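Thiol-activated cytolysin (Desulfobulbus propionicus, PDB 6NAL) is a cholesterol-dependent-cytolysin relative from a Gram-negative bacterium that probably assembles on target membranes and inserts a large beta-barrel pore. Local coordinates at residues A[59-64]-A[334-339]. Numbering follows the deposited sequence.
Sequences FDIAVP and LNYYTV
A62 and N335 form a single beta bridge, fixed by two backbone hydrogen bonds, Y336 N to I61 O (3.1 Å) and V63 N to L334 O (3.0 Å), while the chain directions lie 119° apart, consistent with pairing limited to one bridge. The I61 carbonyl takes Y336 N almost head-on (C=O...N 170°), and N335 ND2 adds a weak second bond to the same oxygen. N335 CG lies beside its own backbone N (chi1 -62°), which turns the amide back toward the I61 carbonyl; its stronger tie is OD1 to K194, and ND2 also bonds G164 O. Y336 buries more surface here than any other residue. A62 O meets its ring at the edge and in plane, 3.4 Å from CE1, whereas I61 CG2 approaches CE1 obliquely at 3.5 Å and V63 CG2 reaches CD1 at 3.7 Å. A water, weakly bonded to D60 OD1, accepts from I61 N and donates to Y336 O, each at 2.8 Å, bridging the two backbones beside the direct I61–Y336 bond. Y337 OH passes near D60 OD1 but bonds Q239. Strand 332-340 pairs antiparallel with strand 232-250 through L334, N335 and Y337, so segment 59-64, leaving strand 44-59, joins the long sheet leading to the beta-sandwich domain to the large antiparallel sheet containing strand 232-250, with L83 and L84 of helix 81-84 packing on Y336 and I61, respectively.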
loop_
_atom_site.group_PDB
_atom_site.type_symbol
_atom_site.label_atom_id
_atom_site.label_comp_id
_atom_site.label_asym_id
_atom_site.label_seq_id
_atom_site.Cartn_x
_atom_site.Cartn_y
_atom_site.Cartn_z
ATOM N N PHE A 59 8.277 -28.028 -6.809
ATOM C CA PHE A 59 8.253 -28.719 -5.522
ATOM C C PHE A 59 9.456 -29.651 -5.445
ATOM O O PHE A 59 9.580 -30.602 -6.243
ATOM C CB PHE A 59 6.949 -29.491 -5.335
ATOM C CG PHE A 59 6.772 -30.100 -3.963
ATOM C CD1 PHE A 59 7.144 -29.419 -2.811
ATOM C CD2 PHE A 59 6.211 -31.369 -3.831
ATOM C CE1 PHE A 59 6.970 -29.998 -1.534
ATOM C CE2 PHE A 59 6.023 -31.955 -2.574
ATOM C CZ PHE A 59 6.395 -31.265 -1.421
ATOM N N ASP A 60 10.324 -29.371 -4.478
ATOM C CA ASP A 60 11.469 -30.221 -4.141
ATOM C C ASP A 60 11.049 -31.360 -3.215
ATOM O O ASP A 60 10.391 -31.133 -2.187
ATOM C CB ASP A 60 12.550 -29.404 -3.427
ATOM C CG ASP A 60 13.766 -29.167 -4.271
ATOM O OD1 ASP A 60 13.823 -29.730 -5.389
ATOM O OD2 ASP A 60 14.666 -28.412 -3.806
ATOM N N ILE A 61 11.436 -32.584 -3.558
ATOM C CA ILE A 61 10.992 -33.759 -2.811
ATOM C C ILE A 61 12.077 -34.121 -1.808
ATOM O O ILE A 61 13.170 -34.535 -2.199
ATOM C CB ILE A 61 10.690 -34.943 -3.729
ATOM C CG1 ILE A 61 9.869 -34.540 -4.954
ATOM C CG2 ILE A 61 10.028 -36.021 -2.931
ATOM C CD1 ILE A 61 8.517 -34.102 -4.658
ATOM N N ALA A 62 11.792 -33.947 -0.520
ATOM C CA ALA A 62 12.688 -34.385 0.537
ATOM C C ALA A 62 12.699 -35.904 0.660
ATOM O O ALA A 62 11.700 -36.586 0.428
ATOM C CB ALA A 62 12.284 -33.798 1.882
ATOM N N VAL A 63 13.857 -36.431 1.031
ATOM C CA VAL A 63 13.942 -37.817 1.469
ATOM C C VAL A 63 13.323 -37.940 2.851
ATOM O O VAL A 63 13.883 -37.428 3.817
ATOM C CB VAL A 63 15.396 -38.299 1.538
ATOM C CG1 VAL A 63 15.463 -39.659 2.230
ATOM C CG2 VAL A 63 16.045 -38.423 0.184
ATOM N N PRO A 64 12.223 -38.641 3.025
ATOM C CA PRO A 64 11.672 -38.759 4.377
ATOM C C PRO A 64 12.561 -39.600 5.282
ATOM O O PRO A 64 13.175 -40.583 4.859
ATOM C CB PRO A 64 10.300 -39.415 4.164
ATOM C CG PRO A 64 10.028 -39.321 2.690
ATOM C CD PRO A 64 11.392 -39.291 2.007
ATOM N N LEU A 334 18.928 -35.460 1.567
ATOM C CA LEU A 334 18.179 -34.211 1.602
ATOM C C LEU A 334 17.069 -34.252 0.579
ATOM O O LEU A 334 15.900 -34.227 0.948
ATOM C CB LEU A 334 19.077 -33.008 1.330
ATOM C CG LEU A 334 20.129 -32.775 2.389
ATOM C CD1 LEU A 334 20.969 -31.550 2.141
ATOM C CD2 LEU A 334 19.471 -32.704 3.778
ATOM N N ASN A 335 17.412 -34.360 -0.692
ATOM C CA ASN A 335 16.395 -34.378 -1.727
ATOM C C ASN A 335 16.706 -35.493 -2.712
ATOM O O ASN A 335 17.857 -35.909 -2.855
ATOM C CB ASN A 335 16.316 -33.021 -2.418
ATOM C CG ASN A 335 15.908 -31.891 -1.459
ATOM O OD1 ASN A 335 16.765 -31.216 -0.865
ATOM N ND2 ASN A 335 14.615 -31.684 -1.311
ATOM N N TYR A 336 15.667 -35.993 -3.363
ATOM C CA TYR A 336 15.821 -37.007 -4.388
ATOM C C TYR A 336 14.943 -36.589 -5.558
ATOM O O TYR A 336 13.985 -35.824 -5.416
ATOM C CB TYR A 336 15.549 -38.468 -3.852
ATOM C CG TYR A 336 14.126 -38.845 -3.568
ATOM C CD1 TYR A 336 13.484 -38.372 -2.450
ATOM C CD2 TYR A 336 13.420 -39.679 -4.426
ATOM C CE1 TYR A 336 12.142 -38.653 -2.206
ATOM C CE2 TYR A 336 12.087 -40.010 -4.165
ATOM C CZ TYR A 336 11.464 -39.494 -3.054
ATOM O OH TYR A 336 10.156 -39.806 -2.800
ATOM N N TYR A 337 15.340 -37.068 -6.729
ATOM C CA TYR A 337 14.740 -36.747 -8.010
ATOM C C TYR A 337 14.401 -38.052 -8.699
ATOM O O TYR A 337 15.232 -38.977 -8.741
ATOM C CB TYR A 337 15.688 -35.906 -8.871
ATOM C CG TYR A 337 16.062 -34.635 -8.124
ATOM C CD1 TYR A 337 17.143 -34.622 -7.236
ATOM C CD2 TYR A 337 15.295 -33.469 -8.248
ATOM C CE1 TYR A 337 17.473 -33.493 -6.531
ATOM C CE2 TYR A 337 15.622 -32.324 -7.536
ATOM C CZ TYR A 337 16.718 -32.345 -6.678
ATOM O OH TYR A 337 17.056 -31.222 -5.951
ATOM N N THR A 338 13.150 -38.133 -9.164
ATOM C CA THR A 338 12.600 -39.302 -9.824
ATOM C C THR A 338 12.395 -38.984 -11.291
ATOM O O THR A 338 12.057 -37.858 -11.660
ATOM C CB THR A 338 11.228 -39.751 -9.265
ATOM O OG1 THR A 338 10.338 -38.630 -9.095
ATOM C CG2 THR A 338 11.418 -40.423 -7.965
ATOM N N VAL A 339 12.522 -40.009 -12.097
ATOM C CA VAL A 339 12.194 -40.009 -13.508
ATOM C C VAL A 339 11.223 -41.182 -13.749
ATOM O O VAL A 339 11.199 -42.153 -12.983
ATOM C CB VAL A 339 13.545 -40.068 -14.255
ATOM C CG1 VAL A 339 14.051 -41.513 -14.402
ATOM C CG2 VAL A 339 13.499 -39.282 -15.542
HETATM O O HOH W 1 13.258 -33.110 -5.598
#